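Local coordinates for VAO-type flavoprotein oxidase VAO615 (Myceliophthora thermophila, PDB 6F72) that carries one bicovalently bound FAD and probably acts as a secreted oxidoreductase whose reduced flavin reacts rapidly with oxygen, its substrate still unidentified, at residues K183-P188 against G192-L197; L274-S279 against L540-K545; T90-N93 against V98-Q101. All coordinates share one frame; numbering follows the deposited sequence.

Contact 1. Residues K183-P188 against G192-L197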
loop_
_atom_site.group_PDB
_atom_site.type_symbol
_atom_site.label_atom_id
_atom_site.label_comp_id
_atom_site.label_asym_id
_atom_site.label_seq_id
_atom_site.Cartn_x
_atom_site.Cartn_y
_atom_site.Cartn_z
ATOM N N LYS A 183 -14.496 -17.672 -15.832
ATOM C CA LYS A 183 -14.983 -17.136 -17.112
ATOM C C LYS A 183 -16.346 -16.449 -17.012
ATOM O O LYS A 183 -16.580 -15.429 -17.674
ATOM C CB LYS A 183 -15.033 -18.247 -18.164
ATOM C CG LYS A 183 -15.208 -17.763 -19.599
ATOM C CD LYS A 183 -15.042 -18.926 -20.561
ATOM C CE LYS A 183 -15.414 -18.539 -21.981
ATOM N NZ LYS A 183 -15.152 -19.675 -22.913
ATOM N N ASN A 184 -17.222 -17.007 -16.175
ATOM C CA ASN A 184 -18.605 -16.536 -16.037
ATOM C C ASN A 184 -19.055 -16.460 -14.583
ATOM O O ASN A 184 -19.941 -17.221 -14.145
ATOM C CB ASN A 184 -19.557 -17.422 -16.842
ATOM C CG ASN A 184 -19.320 -17.332 -18.340
ATOM O OD1 ASN A 184 -19.223 -16.238 -18.907
ATOM N ND2 ASN A 184 -19.243 -18.487 -18.994
ATOM N N TYR A 185 -18.441 -15.538 -13.840
ATOM C CA TYR A 185 -18.949 -15.173 -12.523
ATOM C C TYR A 185 -20.391 -14.685 -12.673
ATOM O O TYR A 185 -20.678 -13.842 -13.526
ATOM C CB TYR A 185 -18.097 -14.089 -11.858
ATOM C CG TYR A 185 -18.384 -13.982 -10.388
ATOM C CD1 TYR A 185 -19.385 -13.130 -9.907
ATOM C CD2 TYR A 185 -17.670 -14.747 -9.468
ATOM C CE1 TYR A 185 -19.657 -13.039 -8.547
ATOM C CE2 TYR A 185 -17.935 -14.668 -8.110
ATOM C CZ TYR A 185 -18.923 -13.811 -7.652
ATOM O OH TYR A 185 -19.184 -13.727 -6.308
ATOM N N LYS A 186 -21.281 -15.254 -11.862
ATOM C CA LYS A 186 -22.707 -14.982 -11.937
ATOM C C LYS A 186 -23.219 -14.539 -10.587
ATOM O O LYS A 186 -23.258 -15.319 -9.627
ATOM C CB LYS A 186 -23.493 -16.213 -12.401
ATOM C CG LYS A 186 -23.385 -16.528 -13.878
ATOM C CD LYS A 186 -23.896 -17.944 -14.131
ATOM C CE LYS A 186 -23.226 -18.568 -15.352
ATOM N NZ LYS A 186 -23.932 -18.173 -16.613
ATOM N N ALA A 187 -23.590 -13.265 -10.537
ATOM C CA ALA A 187 -24.178 -12.637 -9.374
ATOM C C ALA A 187 -25.179 -11.602 -9.902
ATOM O O ALA A 187 -25.052 -11.162 -11.053
ATOM C CB ALA A 187 -23.094 -11.965 -8.545
ATOM N N PRO A 188 -26.178 -11.203 -9.082
ATOM C CA PRO A 188 -27.098 -10.141 -9.543
ATOM C C PRO A 188 -26.372 -8.824 -9.895
ATOM O O PRO A 188 -26.718 -8.175 -10.887
ATOM C CB PRO A 188 -28.027 -9.940 -8.345
ATOM C CG PRO A 188 -27.960 -11.228 -7.594
ATOM C CD PRO A 188 -26.561 -11.723 -7.752
ATOM N N GLY A 192 -19.593 -11.531 -15.437
ATOM C CA GLY A 192 -18.454 -11.434 -16.331
ATOM C C GLY A 192 -17.227 -12.157 -15.789
ATOM O O GLY A 192 -17.324 -12.891 -14.788
ATOM N N PRO A 193 -16.056 -11.939 -16.428
ATOM C CA PRO A 193 -14.856 -12.647 -15.977
ATOM C C PRO A 193 -14.461 -12.194 -14.579
ATOM O O PRO A 193 -14.745 -11.050 -14.184
ATOM C CB PRO A 193 -13.781 -12.242 -16.995
ATOM C CG PRO A 193 -14.471 -11.394 -18.028
ATOM C CD PRO A 193 -15.746 -10.907 -17.435
ATOM N N ALA A 194 -13.831 -13.101 -13.840
ATOM C CA ALA A 194 -13.301 -12.834 -12.511
ATOM C C ALA A 194 -12.049 -13.683 -12.265
ATOM O O ALA A 194 -11.788 -14.673 -12.969
ATOM C CB ALA A 194 -14.355 -13.111 -11.449
ATOM N N ALA A 195 -11.284 -13.279 -11.261
ATOM C CA ALA A 195 -10.105 -14.013 -10.832
ATOM C C ALA A 195 -10.169 -14.211 -9.322
ATOM O O ALA A 195 -10.363 -13.253 -8.570
ATOM C CB ALA A 195 -8.847 -13.265 -11.232
ATOM N N LYS A 196 -10.053 -15.465 -8.888
ATOM C CA LYS A 196 -9.869 -15.769 -7.478
ATOM C C LYS A 196 -8.360 -15.831 -7.234
ATOM O O LYS A 196 -7.640 -16.545 -7.941
ATOM C CB LYS A 196 -10.549 -17.084 -7.114
ATOM C CG LYS A 196 -10.527 -17.397 -5.628
ATOM C CD LYS A 196 -11.270 -18.689 -5.334
ATOM C CE LYS A 196 -10.828 -19.271 -4.004
ATOM N NZ LYS A 196 -11.566 -20.525 -3.700
ATOM N N LEU A 197 -7.886 -15.061 -6.256
ATOM C CA LEU A 197 -6.449 -14.937 -6.011
ATOM C C LEU A 197 -6.108 -15.187 -4.557
ATOM O O LEU A 197 -6.727 -14.609 -3.667
ATOM C CB LEU A 197 -5.946 -13.542 -6.426
ATOM C CG LEU A 197 -6.209 -12.958 -7.820
ATOM C CD1 LEU A 197 -5.700 -11.521 -7.881
ATOM C CD2 LEU A 197 -5.593 -13.795 -8.938
#

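Contact 2. Residues L274-S279 against L540-K545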
loop_
_atom_site.group_PDB
_atom_site.type_symbol
_atom_site.label_atom_id
_atom_site.label_comp_id
_atom_site.label_asym_id
_atom_site.label_seq_id
_atom_site.Cartn_x
_atom_site.Cartn_y
_atom_site.Cartn_z
ATOM N N LEU A 274 -19.137 -7.855 7.086
ATOM C CA LEU A 274 -17.716 -8.166 6.976
ATOM C C LEU A 274 -17.172 -7.849 5.582
ATOM O O LEU A 274 -16.064 -7.287 5.473
ATOM C CB LEU A 274 -17.385 -9.603 7.406
ATOM C CG LEU A 274 -15.902 -10.054 7.487
ATOM C CD1 LEU A 274 -15.050 -9.284 8.503
ATOM C CD2 LEU A 274 -15.819 -11.543 7.781
ATOM N N TYR A 275 -17.941 -8.160 4.540
ATOM C CA TYR A 275 -17.549 -7.833 3.159
ATOM C C TYR A 275 -17.324 -6.311 3.012
ATOM O O TYR A 275 -16.366 -5.876 2.363
ATOM C CB TYR A 275 -18.571 -8.366 2.115
ATOM C CG TYR A 275 -18.369 -7.750 0.744
ATOM C CD1 TYR A 275 -18.985 -6.526 0.408
ATOM C CD2 TYR A 275 -17.533 -8.343 -0.202
ATOM C CE1 TYR A 275 -18.756 -5.922 -0.821
ATOM C CE2 TYR A 275 -17.311 -7.751 -1.446
ATOM C CZ TYR A 275 -17.921 -6.541 -1.747
ATOM O OH TYR A 275 -17.722 -5.924 -2.965
ATOM N N TRP A 276 -18.236 -5.537 3.613
ATOM C CA TRP A 276 -18.234 -4.074 3.588
ATOM C C TRP A 276 -16.939 -3.487 4.239
ATOM O O TRP A 276 -16.231 -2.692 3.603
ATOM C CB TRP A 276 -19.512 -3.567 4.267
ATOM C CG TRP A 276 -19.680 -2.077 4.299
ATOM C CD1 TRP A 276 -20.262 -1.297 3.335
ATOM C CD2 TRP A 276 -19.316 -1.194 5.367
ATOM N NE1 TRP A 276 -20.247 0.032 3.722
ATOM C CE2 TRP A 276 -19.685 0.125 4.967
ATOM C CE3 TRP A 276 -18.710 -1.378 6.622
ATOM C CZ2 TRP A 276 -19.466 1.254 5.776
ATOM C CZ3 TRP A 276 -18.481 -0.245 7.434
ATOM C CH2 TRP A 276 -18.856 1.055 6.996
ATOM N N ALA A 277 -16.659 -3.919 5.479
ATOM C CA ALA A 277 -15.475 -3.570 6.257
ATOM C C ALA A 277 -14.178 -3.944 5.564
ATOM O O ALA A 277 -13.274 -3.124 5.510
ATOM C CB ALA A 277 -15.531 -4.192 7.650
ATOM N N LEU A 278 -14.093 -5.168 5.027
ATOM C CA LEU A 278 -12.890 -5.623 4.325
ATOM C C LEU A 278 -12.613 -4.900 2.998
ATOM O O LEU A 278 -11.462 -4.852 2.547
ATOM C CB LEU A 278 -12.893 -7.143 4.113
ATOM C CG LEU A 278 -12.615 -8.082 5.290
ATOM C CD1 LEU A 278 -13.032 -9.491 4.889
ATOM C CD2 LEU A 278 -11.145 -8.080 5.731
ATOM N N SER A 279 -13.657 -4.350 2.386
ATOM C CA SER A 279 -13.544 -3.688 1.087
ATOM C C SER A 279 -13.291 -2.171 1.271
ATOM O O SER A 279 -14.175 -1.329 1.001
ATOM C CB SER A 279 -14.818 -3.956 0.252
ATOM O OG SER A 279 -15.031 -5.341 -0.017
ATOM N N LEU A 540 -16.342 0.017 13.449
ATOM C CA LEU A 540 -16.108 -0.420 14.821
ATOM C C LEU A 540 -17.107 -1.478 15.278
ATOM O O LEU A 540 -16.742 -2.417 15.996
ATOM C CB LEU A 540 -16.093 0.770 15.787
ATOM C CG LEU A 540 -15.608 0.514 17.213
ATOM C CD1 LEU A 540 -14.119 0.136 17.260
ATOM C CD2 LEU A 540 -15.873 1.749 18.061
ATOM N N ARG A 541 -18.362 -1.313 14.878
ATOM C CA ARG A 541 -19.386 -2.333 15.106
ATOM C C ARG A 541 -19.054 -3.666 14.436
ATOM O O ARG A 541 -19.264 -4.714 15.043
ATOM C CB ARG A 541 -20.752 -1.840 14.667
ATOM C CG ARG A 541 -21.355 -0.813 15.611
ATOM C CD ARG A 541 -22.848 -0.655 15.375
ATOM N NE ARG A 541 -23.168 -0.156 14.037
ATOM C CZ ARG A 541 -23.204 1.134 13.685
ATOM N NH1 ARG A 541 -22.916 2.109 14.547
ATOM N NH2 ARG A 541 -23.522 1.454 12.441
ATOM N N VAL A 542 -18.561 -3.626 13.195
ATOM C CA VAL A 542 -18.161 -4.847 12.478
ATOM C C VAL A 542 -16.957 -5.493 13.194
ATOM O O VAL A 542 -16.940 -6.700 13.419
ATOM C CB VAL A 542 -17.829 -4.597 10.980
ATOM C CG1 VAL A 542 -17.425 -5.896 10.281
ATOM C CG2 VAL A 542 -19.013 -3.983 10.249
ATOM N N LYS A 543 -15.974 -4.668 13.560
ATOM C CA LYS A 543 -14.805 -5.106 14.319
ATOM C C LYS A 543 -15.190 -5.812 15.623
ATOM O O LYS A 543 -14.669 -6.894 15.906
ATOM C CB LYS A 543 -13.855 -3.918 14.587
ATOM C CG LYS A 543 -12.745 -4.164 15.611
ATOM C CD LYS A 543 -11.640 -5.065 15.084
ATOM C CE LYS A 543 -10.423 -4.998 15.990
ATOM N NZ LYS A 543 -9.403 -5.950 15.482
ATOM N N LYS A 544 -16.090 -5.211 16.401
ATOM C CA LYS A 544 -16.583 -5.815 17.650
ATOM C C LYS A 544 -17.422 -7.082 17.445
ATOM O O LYS A 544 -17.443 -7.961 18.324
ATOM C CB LYS A 544 -17.362 -4.795 18.478
ATOM C CG LYS A 544 -16.461 -3.793 19.181
ATOM C CD LYS A 544 -17.275 -2.637 19.733
ATOM C CE LYS A 544 -16.373 -1.699 20.527
ATOM N NZ LYS A 544 -16.990 -0.345 20.640
ATOM N N LYS A 545 -18.093 -7.176 16.298
ATOM C CA LYS A 545 -18.836 -8.394 15.935
ATOM C C LYS A 545 -17.910 -9.593 15.656
ATOM O O LYS A 545 -18.079 -10.650 16.253
ATOM C CB LYS A 545 -19.758 -8.145 14.741
ATOM C CG LYS A 545 -20.661 -9.325 14.406
ATOM C CD LYS A 545 -21.668 -8.979 13.320
ATOM C CE LYS A 545 -22.281 -10.244 12.732
ATOM N NZ LYS A 545 -23.249 -9.882 11.656
#

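Contact 3. Residues T90-N93 against V98-Q101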
loop_
_atom_site.group_PDB
_atom_site.type_symbol
_atom_site.label_atom_id
_atom_site.label_comp_id
_atom_site.label_asym_id
_atom_site.label_seq_id
_atom_site.Cartn_x
_atom_site.Cartn_y
_atom_site.Cartn_z
ATOM N N THR A 90 13.513 -10.295 -3.398
ATOM C CA THR A 90 14.444 -10.857 -2.408
ATOM C C THR A 90 14.009 -10.521 -0.970
ATOM O O THR A 90 13.895 -11.406 -0.114
ATOM C CB THR A 90 15.889 -10.372 -2.706
ATOM O OG1 THR A 90 16.285 -10.877 -3.988
ATOM C CG2 THR A 90 16.897 -10.867 -1.659
ATOM N N HIS A 91 13.749 -9.241 -0.733
ATOM C CA HIS A 91 13.303 -8.749 0.555
ATOM C C HIS A 91 11.883 -9.201 0.910
ATOM O O HIS A 91 11.587 -9.556 2.065
ATOM C CB HIS A 91 13.357 -7.235 0.530
ATOM C CG HIS A 91 13.911 -6.634 1.779
ATOM N ND1 HIS A 91 14.581 -5.430 1.784
ATOM C CD2 HIS A 91 13.902 -7.075 3.061
ATOM C CE1 HIS A 91 14.949 -5.146 3.021
ATOM N NE2 HIS A 91 14.553 -6.130 3.815
ATOM N N VAL A 92 11.011 -9.177 -0.098
ATOM C CA VAL A 92 9.641 -9.611 0.061
ATOM C C VAL A 92 9.581 -11.112 0.398
ATOM O O VAL A 92 8.664 -11.537 1.103
ATOM C CB VAL A 92 8.791 -9.245 -1.188
ATOM C CG1 VAL A 92 7.505 -10.043 -1.247
ATOM C CG2 VAL A 92 8.463 -7.758 -1.190
ATOM N N ASN A 93 10.580 -11.881 -0.064
ATOM C CA ASN A 93 10.624 -13.338 0.132
ATOM C C ASN A 93 11.064 -13.769 1.527
ATOM O O ASN A 93 10.946 -14.946 1.880
ATOM C CB ASN A 93 11.523 -14.004 -0.913
ATOM C CG ASN A 93 10.855 -14.159 -2.270
ATOM O OD1 ASN A 93 9.670 -13.880 -2.452
ATOM N ND2 ASN A 93 11.634 -14.609 -3.239
ATOM N N VAL A 98 10.387 -6.754 7.116
ATOM C CA VAL A 98 9.537 -5.763 6.444
ATOM C C VAL A 98 10.403 -4.856 5.574
ATOM O O VAL A 98 11.635 -4.834 5.742
ATOM C CB VAL A 98 8.607 -4.990 7.413
ATOM C CG1 VAL A 98 7.525 -5.913 7.947
ATOM C CG2 VAL A 98 9.375 -4.332 8.556
ATOM N N LEU A 99 9.786 -4.128 4.645
ATOM C CA LEU A 99 10.539 -3.255 3.745
ATOM C C LEU A 99 10.959 -1.903 4.364
ATOM O O LEU A 99 11.899 -1.249 3.873
ATOM C CB LEU A 99 9.775 -3.033 2.433
ATOM C CG LEU A 99 9.513 -4.124 1.388
ATOM C CD1 LEU A 99 8.825 -3.460 0.206
ATOM C CD2 LEU A 99 10.775 -4.796 0.896
ATOM N N SER A 100 10.299 -1.503 5.451
ATOM C CA SER A 100 10.538 -0.180 6.038
ATOM C C SER A 100 11.809 -0.086 6.877
ATOM O O SER A 100 11.903 -0.690 7.959
ATOM C CB SER A 100 9.330 0.297 6.846
ATOM O OG SER A 100 9.664 1.407 7.654
ATOM N N GLN A 101 12.750 0.732 6.393
ATOM C CA GLN A 101 14.011 0.996 7.092
ATOM C C GLN A 101 13.737 1.609 8.464
ATOM O O GLN A 101 14.499 1.394 9.403
ATOM C CB GLN A 101 14.933 1.928 6.290
ATOM C CG GLN A 101 15.187 1.562 4.828
ATOM C CD GLN A 101 14.165 2.164 3.872
ATOM O OE1 GLN A 101 13.034 2.445 4.257
ATOM N NE2 GLN A 101 14.560 2.350 2.614
#

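Contact 1. Residues K183-P188 against G192-L197
Y185 and A194 meet through their beta carbons: Y185 CB lies 3.9 Å from A194 CB, and the phenol ring then runs on past the alanine methyl and leads away from the 192-197 segment. Two features give this orientation. The alanine CB points at the opposite segment, and the tyrosine CG stands anti to the backbone N (chi1 -165°), which carries the ring away. Of the ring atoms, Y185 CD2 comes nearest, 4.2 Å from A194 CB, and the approach is oblique to the ring. Y185 CB also rests 3.3 Å from G192 O.

Beneath these side chains is a single antiparallel, hydrogen-bonded pair, Y185 with G192, with CA atoms 5.4 Å apart. Its two bonds differ in quality. G192 N reaches Y185 O over 3.2 Å. The return bond from Y185 N to G192 O is 3.0 Å long but bent to 129°, and therefore weak. The chain turns a corner at G192, a glycine in an extended conformation with positive phi. K183 O approaches P193 CA at 3.7 Å, while both side chains of that pair point away.

The contact forms the turn end of the beta hairpin made by strands 179-186 and 193-198, at the surface of the FAD-binding PCMH-type region. Y185 OH is hydrogen-bonded to E253, and L252 of strand 251-257 touches both Y185 and A194; strand 288-298 pairs with the other edge of 193-198.

Contact 2. Residues L274-S279 against L540-K545
V542 and A277 supply the closest apolar contact between the two helices, with V542 CG1 3.7 Å from A277 CB. Both CB atoms point at the opposite helix, and they are themselves 4.1 Å apart. The same valine methyl also reaches the backbone of the facing helix, lying 4.0 Å from L274 CA. This double reach follows from CG1 standing anti to the backbone N (chi1 -180°). The other branch, CG2, is anti to the carbonyl carbon and comes obliquely to the indole, 4.5 Å from W276 CE3. V542 thus spreads its two methyls over three residues of 274-278.

The axes of 274-278 and 540-545 pass 9.7 Å apart at a signed crossing angle of -119°, a steep crossing that confines the meeting to a small patch around one valine.

Polar links between the same two helices come from residues just outside the segments: D273 forms a salt bridge with K545, and R538 makes a cation-pi contact with W276. At the C-terminal end of helix 272-278, S279 OG closes the last turn by donating to Y275 O over 2.8 Å, tilted 26° from the carbonyl plane. It lies above one face of the Y275 ring; W254 is a further partner of this hydroxyl.

With no hydrogen bond between the segments and all four touching residues buried, the chemistry implies an apolar patch between the PCMH-type and berberine-like regions, with charged and cation-pi links beside it.

Contact 3. Residues T90-N93 against V98-Q101
H91 and L99 lie alongside, their side chains running in opposing senses, and one leucine methyl, CD2, does the touching. L99 CD2 lies 3.6 Å from H91 CB and 3.7 Å from H91 CG, continuing to H91 ND1 at 4.0 Å; its approach to the imidazole is oblique. Two torsions bring this methyl to the root of the histidine side chain: the leucine CG is anti to its carbonyl carbon and beside the backbone N (chi1 -68°), and CD1 is anti to CA (chi2 -176°), which leaves CD2 as the branch facing H91. The same methyl meets V92 CG2 at 4.3 Å, so adjacent residues of the helix share it. At the other end of the imidazole, H91 NE2 stands 3.7 Å from V98 O, also obliquely.

These residues belong to two short helices, 89-92 and 101-104, and the loop joining them, in which the chain turns back. S100 is the N-cap of the second helix, its OG accepting a hydrogen bond from F103 N. The loop lies beside the flavin cofactor, the L99 side chain being about 4 Å from FAD at the nearest atoms.

Outside this first shell, V98 O takes a hydrogen bond from Q104 NE2, and L99 is held through its backbone by G156, the neighbour of H157, one of the two residues covalently linked to FAD. On the helix side, H91 N bonds to T88 OG1, and the H91 ring meets that of W84 with their planes at about 45°.

Contacts 2 and 3 are buried, whereas contact 1 lies at the surface, 25 Å from the centre of the chain. Chemistry follows place: at contact 1 paired backbones make hydrogen bonds across a hairpin, while contact 2 is methyl packing and contact 3 sets a leucine methyl against an imidazole. Contacts 1 and 3 each close a short piece of chain; contact 2 instead joins segments 261 residues apart. No helix or strand is shared, yet strand 251-257 touches side chains of both contact 1 and contact 2, whose nearest atoms are about 8 Å apart. Contact 3 stands apart beside FAD, its centre 33 Å from that of contact 1 and 29 Å from that of contact 2.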